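Local coordinates for cystathionine gamma-synthase (Xanthomonas oryzae pv. oryzae, PDB 6LD8), which probably catalyses pyridoxal phosphate-dependent trans-sulfuration, as a cystathionine gamma-synthase with possible gamma-lyase activity, at residues Asp66-Ala71 with Leu251-Leu256; Asp134-Arg139 with Leu161-Asp166; Met311-Glu316 with Leu371-Gly376. The protein carries 1 engineered substitution. One frame throughout, in Å; residues are numbered along the deposited sequence.

Interaction 1. Residues Asp66-Ala71 with Leu251-Leu256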
loop_
_atom_site.group_PDB
_atom_site.type_symbol
_atom_site.label_atom_id
_atom_site.label_comp_id
_atom_site.label_asym_id
_atom_site.label_seq_id
_atom_site.Cartn_x
_atom_site.Cartn_y
_atom_site.Cartn_z
ATOM N N ASP A 66 -15.935 -1.682 5.986
ATOM C CA ASP A 66 -16.973 -1.582 7.023
ATOM C C ASP A 66 -16.425 -0.918 8.298
ATOM O O ASP A 66 -17.225 -0.387 8.981
ATOM C CB ASP A 66 -17.563 -2.946 7.368
ATOM C CG ASP A 66 -18.564 -3.469 6.342
ATOM O OD1 ASP A 66 -18.928 -2.707 5.397
ATOM O OD2 ASP A 66 -18.915 -4.682 6.441
ATOM N N LEU A 67 -15.151 -1.036 8.684
ATOM C CA LEU A 67 -14.676 -0.258 9.862
ATOM C C LEU A 67 -14.887 1.222 9.544
ATOM O O LEU A 67 -15.289 1.937 10.394
ATOM C CB LEU A 67 -13.190 -0.485 10.153
ATOM C CG LEU A 67 -12.911 -1.798 10.846
ATOM C CD1 LEU A 67 -11.407 -2.065 10.909
ATOM C CD2 LEU A 67 -13.569 -1.808 12.222
ATOM N N LEU A 68 -14.571 1.671 8.338
ATOM C CA LEU A 68 -14.763 3.086 7.971
ATOM C C LEU A 68 -16.261 3.407 7.954
ATOM O O LEU A 68 -16.629 4.435 8.533
ATOM C CB LEU A 68 -14.077 3.412 6.665
ATOM C CG LEU A 68 -14.336 4.836 6.249
ATOM C CD1 LEU A 68 -13.771 5.842 7.277
ATOM C CD2 LEU A 68 -13.764 5.084 4.883
ATOM N N GLY A 69 -17.101 2.522 7.423
ATOM C CA GLY A 69 -18.561 2.743 7.376
ATOM C C GLY A 69 -19.147 2.878 8.762
ATOM O O GLY A 69 -19.956 3.782 8.993
ATOM N N GLU A 70 -18.774 1.969 9.646
ATOM C CA GLU A 70 -19.174 1.979 11.062
ATOM C C GLU A 70 -18.735 3.301 11.701
ATOM O O GLU A 70 -19.511 3.859 12.430
ATOM C CB GLU A 70 -18.482 0.869 11.851
ATOM C CG GLU A 70 -19.343 -0.319 12.240
ATOM C CD GLU A 70 -18.717 -1.049 13.440
ATOM O OE1 GLU A 70 -17.443 -1.107 13.491
ATOM O OE2 GLU A 70 -19.480 -1.525 14.357
ATOM N N ALA A 71 -17.472 3.686 11.582
ATOM C CA ALA A 71 -16.948 4.845 12.322
ATOM C C ALA A 71 -17.745 6.090 11.884
ATOM O O ALA A 71 -18.137 6.874 12.732
ATOM C CB ALA A 71 -15.480 5.004 12.092
ATOM N N LEU A 251 -6.536 3.931 4.409
ATOM C CA LEU A 251 -5.862 5.240 4.496
ATOM C C LEU A 251 -6.836 6.282 5.065
ATOM O O LEU A 251 -6.399 7.164 5.815
ATOM C CB LEU A 251 -5.392 5.662 3.112
ATOM C CG LEU A 251 -4.026 5.165 2.676
ATOM C CD1 LEU A 251 -3.679 5.813 1.356
ATOM C CD2 LEU A 251 -2.946 5.480 3.727
ATOM N N THR A 252 -8.102 6.180 4.688
ATOM C CA THR A 252 -9.199 7.076 5.119
ATOM C C THR A 252 -9.420 6.896 6.621
ATOM O O THR A 252 -9.408 7.891 7.359
ATOM C CB THR A 252 -10.471 6.921 4.282
ATOM O OG1 THR A 252 -10.047 7.131 2.929
ATOM C CG2 THR A 252 -11.531 7.940 4.663
ATOM N N LEU A 253 -9.498 5.679 7.081
ATOM C CA LEU A 253 -9.610 5.439 8.521
ATOM C C LEU A 253 -8.380 6.021 9.265
ATOM O O LEU A 253 -8.524 6.597 10.368
ATOM C CB LEU A 253 -9.768 3.947 8.706
ATOM C CG LEU A 253 -10.306 3.571 10.083
ATOM C CD1 LEU A 253 -11.783 3.883 10.240
ATOM C CD2 LEU A 253 -10.086 2.114 10.348
ATOM N N ARG A 254 -7.190 5.917 8.691
ATOM C CA ARG A 254 -5.974 6.418 9.341
ATOM C C ARG A 254 -6.110 7.957 9.452
ATOM O O ARG A 254 -5.803 8.550 10.483
ATOM C CB ARG A 254 -4.794 5.913 8.520
ATOM C CG ARG A 254 -3.454 6.087 9.215
ATOM C CD ARG A 254 -2.346 6.122 8.200
ATOM N NE ARG A 254 -1.073 5.737 8.760
ATOM C CZ ARG A 254 -0.013 6.523 8.768
ATOM N NH1 ARG A 254 -0.094 7.747 8.305
ATOM N NH2 ARG A 254 1.134 6.082 9.204
ATOM N N GLY A 255 -6.521 8.609 8.387
ATOM C CA GLY A 255 -6.716 10.068 8.398
ATOM C C GLY A 255 -7.794 10.485 9.404
ATOM O O GLY A 255 -7.554 11.446 10.144
ATOM N N LEU A 256 -8.903 9.753 9.442
ATOM C CA LEU A 256 -10.051 10.006 10.358
ATOM C C LEU A 256 -9.505 10.178 11.780
ATOM O O LEU A 256 -10.057 11.002 12.505
ATOM C CB LEU A 256 -11.033 8.832 10.380
ATOM C CG LEU A 256 -12.521 9.153 10.523
ATOM C CD1 LEU A 256 -13.276 8.015 11.183
ATOM C CD2 LEU A 256 -12.824 10.494 11.162
#

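Interaction 2. Residues Asp134-Arg139 with Leu161-Asp166. Engineered in segment 134-139: V137 (natural residue Asp).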
loop_
_atom_site.group_PDB
_atom_site.type_symbol
_atom_site.label_atom_id
_atom_site.label_comp_id
_atom_site.label_asym_id
_atom_site.label_seq_id
_atom_site.Cartn_x
_atom_site.Cartn_y
_atom_site.Cartn_z
ATOM N N ASP A 134 -33.179 28.078 -4.465
ATOM C CA ASP A 134 -32.329 28.719 -3.430
ATOM C C ASP A 134 -32.911 28.305 -2.094
ATOM O O ASP A 134 -33.881 28.904 -1.693
ATOM C CB ASP A 134 -32.250 30.244 -3.567
ATOM C CG ASP A 134 -31.289 30.939 -2.603
ATOM O OD1 ASP A 134 -31.039 30.367 -1.476
ATOM O OD2 ASP A 134 -30.817 32.059 -2.970
ATOM N N LEU A 135 -32.322 27.327 -1.420
ATOM C CA LEU A 135 -32.902 26.822 -0.157
ATOM C C LEU A 135 -32.628 27.799 0.992
ATOM O O LEU A 135 -33.005 27.449 2.120
ATOM C CB LEU A 135 -32.313 25.444 0.153
ATOM C CG LEU A 135 -32.322 24.421 -0.979
ATOM C CD1 LEU A 135 -31.875 23.075 -0.443
ATOM C CD2 LEU A 135 -33.684 24.290 -1.628
ATOM N N THR A 136 -31.994 28.953 0.758
ATOM C CA THR A 136 -31.861 29.997 1.829
ATOM C C THR A 136 -33.018 31.007 1.778
ATOM O O THR A 136 -33.213 31.692 2.770
ATOM C CB THR A 136 -30.492 30.687 1.805
ATOM O OG1 THR A 136 -30.375 31.489 0.638
ATOM C CG2 THR A 136 -29.364 29.679 1.814
ATOM N N VAL A 137 -33.823 30.998 0.720
ATOM C CA VAL A 137 -34.972 31.913 0.508
ATOM C C VAL A 137 -36.268 31.133 0.673
ATOM O O VAL A 137 -36.589 30.252 -0.113
ATOM C CB VAL A 137 -34.875 32.583 -0.863
ATOM C CG1 VAL A 137 -36.057 33.512 -1.107
ATOM C CG2 VAL A 137 -33.544 33.315 -1.005
ATOM N N PRO A 138 -37.041 31.404 1.745
ATOM C CA PRO A 138 -38.229 30.599 2.054
ATOM C C PRO A 138 -39.227 30.454 0.904
ATOM O O PRO A 138 -39.850 29.439 0.826
ATOM C CB PRO A 138 -38.830 31.382 3.233
ATOM C CG PRO A 138 -37.589 31.936 3.918
ATOM C CD PRO A 138 -36.739 32.424 2.769
ATOM N N ARG A 139 -39.341 31.500 0.096
ATOM C CA ARG A 139 -40.196 31.620 -1.113
ATOM C C ARG A 139 -39.787 30.515 -2.110
ATOM O O ARG A 139 -40.649 29.682 -2.475
ATOM C CB ARG A 139 -40.041 33.044 -1.687
ATOM C CG ARG A 139 -41.325 33.720 -2.156
ATOM C CD ARG A 139 -41.928 33.093 -3.407
ATOM N NE ARG A 139 -43.378 33.290 -3.529
ATOM C CZ ARG A 139 -44.335 32.531 -2.970
ATOM N NH1 ARG A 139 -44.039 31.484 -2.210
ATOM N NH2 ARG A 139 -45.604 32.832 -3.180
ATOM N N LEU A 161 -19.349 29.738 -1.861
ATOM C CA LEU A 161 -19.740 31.039 -1.245
ATOM C C LEU A 161 -20.175 30.902 0.221
ATOM O O LEU A 161 -20.526 31.929 0.837
ATOM C CB LEU A 161 -20.872 31.595 -2.102
ATOM C CG LEU A 161 -20.369 32.136 -3.434
ATOM C CD1 LEU A 161 -21.480 32.123 -4.463
ATOM C CD2 LEU A 161 -19.773 33.536 -3.254
ATOM N N LEU A 162 -20.163 29.700 0.778
ATOM C CA LEU A 162 -20.352 29.473 2.242
ATOM C C LEU A 162 -21.735 30.014 2.682
ATOM O O LEU A 162 -21.908 30.435 3.846
ATOM C CB LEU A 162 -19.198 30.113 3.020
ATOM C CG LEU A 162 -17.812 29.464 2.951
ATOM C CD1 LEU A 162 -17.818 28.059 3.478
ATOM C CD2 LEU A 162 -17.249 29.495 1.566
ATOM N N ARG A 163 -22.730 29.865 1.818
ATOM C CA ARG A 163 -24.157 30.160 2.121
ATOM C C ARG A 163 -24.603 29.056 3.067
ATOM O O ARG A 163 -24.167 27.899 2.893
ATOM C CB ARG A 163 -24.906 30.360 0.782
ATOM C CG ARG A 163 -25.653 31.693 0.674
ATOM C CD ARG A 163 -25.688 32.557 -0.595
ATOM N NE ARG A 163 -25.389 31.754 -1.735
ATOM C CZ ARG A 163 -25.100 32.154 -2.968
ATOM N NH1 ARG A 163 -25.112 33.419 -3.354
ATOM N NH2 ARG A 163 -24.776 31.201 -3.822
ATOM N N ILE A 164 -25.339 29.398 4.112
ATOM C CA ILE A 164 -25.746 28.460 5.198
ATOM C C ILE A 164 -27.210 28.129 4.961
ATOM O O ILE A 164 -27.985 29.071 4.791
ATOM C CB ILE A 164 -25.539 29.086 6.600
ATOM C CG1 ILE A 164 -24.124 29.630 6.825
ATOM C CG2 ILE A 164 -25.926 28.155 7.718
ATOM C CD1 ILE A 164 -23.026 28.594 6.682
ATOM N N THR A 165 -27.611 26.857 4.943
ATOM C CA THR A 165 -29.061 26.595 4.872
ATOM C C THR A 165 -29.482 26.081 6.233
ATOM O O THR A 165 -28.712 25.314 6.864
ATOM C CB THR A 165 -29.514 25.783 3.640
ATOM O OG1 THR A 165 -30.118 24.551 4.015
ATOM C CG2 THR A 165 -28.460 25.581 2.604
ATOM N N ASP A 166 -30.688 26.483 6.613
ATOM C CA ASP A 166 -31.339 26.201 7.918
ATOM C C ASP A 166 -31.825 24.756 7.901
ATOM O O ASP A 166 -32.879 24.465 7.377
ATOM C CB ASP A 166 -32.396 27.274 8.232
ATOM C CG ASP A 166 -33.042 27.201 9.622
ATOM O OD1 ASP A 166 -32.966 26.119 10.314
ATOM O OD2 ASP A 166 -33.686 28.224 10.000
HETATM O O HOH W 1 -32.495 27.908 4.695
#

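Interaction 3. Residues Met311-Glu316 with Leu371-Gly376. With 0JO (2-{[(E)-{3-hydroxy-2-methyl-5-[(phosphonooxy)methyl]pyridin-4-yl}methylidene]amino}prop-2-enoic acid), chain E.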
loop_
_atom_site.group_PDB
_atom_site.type_symbol
_atom_site.label_atom_id
_atom_site.label_comp_id
_atom_site.label_asym_id
_atom_site.label_seq_id
_atom_site.Cartn_x
_atom_site.Cartn_y
_atom_site.Cartn_z
ATOM N N MET A 311 -13.122 29.296 3.148
ATOM C CA MET A 311 -13.618 30.666 2.957
ATOM C C MET A 311 -13.336 31.109 1.518
ATOM O O MET A 311 -12.447 30.515 0.883
ATOM C CB MET A 311 -12.972 31.617 3.977
ATOM C CG MET A 311 -11.502 31.887 3.788
ATOM S SD MET A 311 -10.898 33.151 5.021
ATOM C CE MET A 311 -11.095 32.222 6.537
ATOM N N SER A 312 -14.054 32.120 1.019
ATOM C CA SER A 312 -13.674 32.781 -0.252
ATOM C C SER A 312 -13.736 34.288 -0.080
ATOM O O SER A 312 -14.157 34.795 0.968
ATOM C CB SER A 312 -14.461 32.242 -1.425
ATOM O OG SER A 312 -15.812 32.076 -1.063
ATOM N N PHE A 313 -13.152 34.973 -1.033
ATOM C CA PHE A 313 -13.003 36.433 -0.999
ATOM C C PHE A 313 -12.770 36.940 -2.425
ATOM O O PHE A 313 -12.391 36.148 -3.384
ATOM C CB PHE A 313 -11.872 36.804 -0.043
ATOM C CG PHE A 313 -10.505 36.455 -0.567
ATOM C CD1 PHE A 313 -10.030 35.161 -0.482
ATOM C CD2 PHE A 313 -9.690 37.419 -1.124
ATOM C CE1 PHE A 313 -8.773 34.834 -0.957
ATOM C CE2 PHE A 313 -8.429 37.091 -1.594
ATOM C CZ PHE A 313 -7.986 35.800 -1.528
ATOM N N GLU A 314 -13.076 38.229 -2.582
ATOM C CA GLU A 314 -12.972 38.979 -3.863
ATOM C C GLU A 314 -12.018 40.127 -3.568
ATOM O O GLU A 314 -12.268 40.865 -2.615
ATOM C CB GLU A 314 -14.323 39.520 -4.365
ATOM C CG GLU A 314 -15.194 38.525 -5.148
ATOM C CD GLU A 314 -16.710 38.705 -4.978
ATOM O OE1 GLU A 314 -17.473 37.876 -5.527
ATOM O OE2 GLU A 314 -17.140 39.665 -4.262
ATOM N N LEU A 315 -10.932 40.140 -4.310
ATOM C CA LEU A 315 -9.926 41.199 -4.432
ATOM C C LEU A 315 -10.500 42.406 -5.182
ATOM O O LEU A 315 -11.340 42.225 -6.083
ATOM C CB LEU A 315 -8.756 40.605 -5.214
ATOM C CG LEU A 315 -7.461 40.389 -4.456
ATOM C CD1 LEU A 315 -7.703 40.202 -2.972
ATOM C CD2 LEU A 315 -6.714 39.211 -5.044
ATOM N N GLU A 316 -10.037 43.591 -4.786
ATOM C CA GLU A 316 -10.059 44.854 -5.566
ATOM C C GLU A 316 -9.067 44.678 -6.723
ATOM O O GLU A 316 -8.006 44.080 -6.476
ATOM C CB GLU A 316 -9.665 46.013 -4.628
ATOM C CG GLU A 316 -10.555 47.251 -4.696
ATOM C CD GLU A 316 -12.048 47.015 -4.488
ATOM O OE1 GLU A 316 -12.497 46.691 -3.334
ATOM O OE2 GLU A 316 -12.761 47.141 -5.499
ATOM N N LEU A 371 -11.792 33.956 -5.341
ATOM C CA LEU A 371 -10.737 33.036 -4.830
ATOM C C LEU A 371 -11.264 32.301 -3.592
ATOM O O LEU A 371 -11.900 32.950 -2.737
ATOM C CB LEU A 371 -9.488 33.855 -4.525
ATOM C CG LEU A 371 -8.780 34.402 -5.768
ATOM C CD1 LEU A 371 -7.647 35.329 -5.385
ATOM C CD2 LEU A 371 -8.259 33.275 -6.663
ATOM N N ARG A 372 -11.056 30.982 -3.553
ATOM C CA ARG A 372 -11.443 30.080 -2.451
ATOM C C ARG A 372 -10.157 29.588 -1.771
ATOM O O ARG A 372 -9.263 29.139 -2.466
ATOM C CB ARG A 372 -12.256 28.914 -3.011
ATOM C CG ARG A 372 -12.917 28.058 -1.957
ATOM C CD ARG A 372 -13.491 26.790 -2.552
ATOM N NE ARG A 372 -12.449 25.902 -3.021
ATOM C CZ ARG A 372 -12.699 24.726 -3.587
ATOM N NH1 ARG A 372 -13.951 24.367 -3.821
ATOM N NH2 ARG A 372 -11.703 23.911 -3.925
ATOM N N LEU A 373 -10.081 29.692 -0.456
ATOM C CA LEU A 373 -8.986 29.145 0.362
ATOM C C LEU A 373 -9.493 27.916 1.068
ATOM O O LEU A 373 -10.574 27.969 1.662
ATOM C CB LEU A 373 -8.568 30.167 1.403
ATOM C CG LEU A 373 -8.147 31.511 0.846
ATOM C CD1 LEU A 373 -7.780 32.439 1.987
ATOM C CD2 LEU A 373 -6.986 31.344 -0.092
ATOM N N SER A 374 -8.707 26.857 0.993
ATOM C CA SER A 374 -8.810 25.742 1.940
ATOM C C SER A 374 -7.638 25.926 2.895
ATOM O O SER A 374 -6.474 25.727 2.471
ATOM C CB SER A 374 -8.833 24.390 1.280
ATOM O OG SER A 374 -8.836 23.349 2.273
ATOM N N ILE A 375 -7.931 26.276 4.134
ATOM C CA ILE A 375 -6.872 26.654 5.108
ATOM C C ILE A 375 -6.422 25.396 5.798
ATOM O O ILE A 375 -7.258 24.684 6.362
ATOM C CB ILE A 375 -7.354 27.766 6.045
ATOM C CG1 ILE A 375 -7.470 29.034 5.195
ATOM C CG2 ILE A 375 -6.416 27.941 7.242
ATOM C CD1 ILE A 375 -8.421 30.011 5.732
ATOM N N GLY A 376 -5.115 25.189 5.722
ATOM C CA GLY A 376 -4.402 24.014 6.252
ATOM C C GLY A 376 -4.096 24.177 7.725
ATOM O O GLY A 376 -4.648 25.114 8.359
HETATM O O 0JO E . -12.535 21.195 -5.068
HETATM C C 0JO E . -13.726 20.874 -4.973
HETATM O OXT 0JO E . -14.642 21.714 -4.838
HETATM C CA 0JO E . -14.096 19.480 -5.150
HETATM C CB 0JO E . -13.319 18.641 -6.010
HETATM N N 0JO E . -15.250 19.057 -4.466
HETATM C C4A 0JO E . -15.763 17.864 -4.404
HETATM C C4 0JO E . -17.066 17.646 -3.756
HETATM C C3 0JO E . -17.596 18.676 -2.940
HETATM O O3 0JO E . -16.934 19.838 -2.746
HETATM C C2 0JO E . -18.834 18.506 -2.326
HETATM C C2A 0JO E . -19.410 19.583 -1.456
HETATM N N1 0JO E . -19.539 17.383 -2.519
HETATM C C6 0JO E . -19.054 16.410 -3.311
HETATM C C5 0JO E . -17.835 16.478 -3.929
HETATM C C5A 0JO E . -17.416 15.335 -4.820
HETATM O OP4 0JO E . -16.515 14.381 -4.197
HETATM P P 0JO E . -15.327 13.618 -5.007
HETATM O OP3 0JO E . -14.694 12.817 -3.872
HETATM O OP1 0JO E . -16.078 12.683 -5.997
HETATM O OP2 0JO E . -14.448 14.645 -5.628
#

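Interaction 1. Residues Asp66-Ala71 with Leu251-Leu256
L68 and L253 meet where the two helices run nearest each other, and they have the most surface buried by the contact. The axes of the short segments pass 9.6 Å apart and run in roughly the same direction, crossing at 37°. The closest pair of CA atoms, those of L68 and L253, lies 5.7 Å apart, which places the centre of the interface at these two leucines. Their side chains run alongside each other, each toward the other's helix. CD1 of L253 therefore lands against the backbone of the other helix, 3.8 Å from CA of L68, while CD1 of L68 lies 4.1 Å from that same methyl. With its CG trans to the backbone N (chi1 177°), L68 extends a forked end across the gap, and its CD2 reaches CG2 of T252 at 3.6 Å. T252 OG1 is hydrogen-bonded to D248 O within its own helix, while CG2, anti to the backbone N, faces L68. L256 extends the patch toward the C-terminal ends: its CD1 sits 3.8 Å from CB of A71. No hydrogen bond crosses, and the interface is held by aliphatic contacts alone. Helix 63-76 thus lies along helix 246-256, with loop residue P36 touching L67 and V217 touching T252, while R254 forms a salt bridge with D216 of the second subunit.

Interaction 2. Residues Asp134-Arg139 with Leu161-Asp166
R163, whose CG touches CG2 of T136 at 4.4 Å, carries a guanidinium group with CB of L161 over one face, 4.2 Å above the plane and displaced toward the rim. Its NH2 is bonded beyond the two segments, to A364 O and in a salt bridge to D110. The second flat group is the carboxylate of D134. Its OD1 accepts a hydrogen bond from the backbone N of T136 at 2.8 Å, met on the anti side and 21° out of the carboxylate plane, which makes an Asx turn inside the type I turn from D134 to V137. Charged ends of D134 and R163 do not touch. The closest approach across the contact is made by T136: its OG1 stands at chi1 69°, putting CG2 anti to the carbonyl carbon and 3.3 Å from O of I164. No direct hydrogen bond crosses. Instead a water donates to L135 O at 2.7 Å and accepts from D166 N at 3.0 Å, tying the two backbones together. V137, an engineered residue where the natural one is aspartate, occupies the N-cap position of helix 138-146, and D166 caps helix 167-176 through F169 N. The contact joins the turn after strand 129-133 to the loop between strand 151-155 and helix 167-176; L135 packs on strands 104-108 and 151-155, and I164 on helix 297-303.

Interaction 3. Residues Met311-Glu316 with Leu371-Gly376
R372 pairs with S312 as a non-hydrogen-bonded antiparallel pair, and its side chain leads from this ladder to the bound ligand. CB of R372 lies 4.3 Å from CB of S312, and CG of R372 passes 3.8 Å from the backbone O of M311. The chain runs extended through its first two torsions and then bends at chi3 (68°), a turn that brings the guanidinium end-on to the carboxylate of the pyridoxal phosphate-aminoacrylate adduct. CZ of R372 lies equally far, 3.8 Å, from the ligand's OXT and O, evidence of a symmetric two-pronged approach. NH1 of R372 donates to the ligand's OXT at 2.9 Å, and NH2 of R372 to its O at 3.1 Å, both at a nearly straight 172°. Two such bonds fix the rotation of the carboxylate, and the O atom lies in the guanidinium plane at its edge. The opposite charges would probably strengthen this grip.

The strands themselves are held by four backbone bonds, two between M311 and L373 and two between F313 and L371, with local axes 4.7 Å apart. S312 shares the face of R372, and its OG is bonded to P160 O. On the other face the side chains are apolar. The F313 ring takes CB of L371 over one face, a CH-pi contact 4.2 Å from the ring centroid, while CG of L373 sits at the ring edge. Further along, CE of M311 meets CD1 of I375 at 3.6 Å, beside helix 259-277.

One face of this antiparallel pair thus serves the hydrophobic core and the other the active site. S337 N and, from the third subunit, Y57 and R59 also bind the ligand. An arginine from the C-terminal part of the chain that clasps the substrate carboxylate is characteristic of fold-type I pyridoxal phosphate enzymes.

How the interactions relate
Interaction 1 closes a long loop of the chain, interaction 2 is nested within that loop, and interaction 3 follows later in sequence. The centre of interaction 1 lies 31 Å from that of interaction 2 and 30 Å from that of interaction 3, on the opposite side of the chain's centre from both. Interactions 2 and 3 are 20 Å apart between centres and touch: CD2 of L162 lies 4.0 Å from OG of S312. The loop beyond strand 151-155 of the seven-stranded sheet therefore packs against a strand of the five-stranded sheet, whose neighbouring strand carries the ligand-binding R372, whereas interaction 1 joins helices close to a subunit interface.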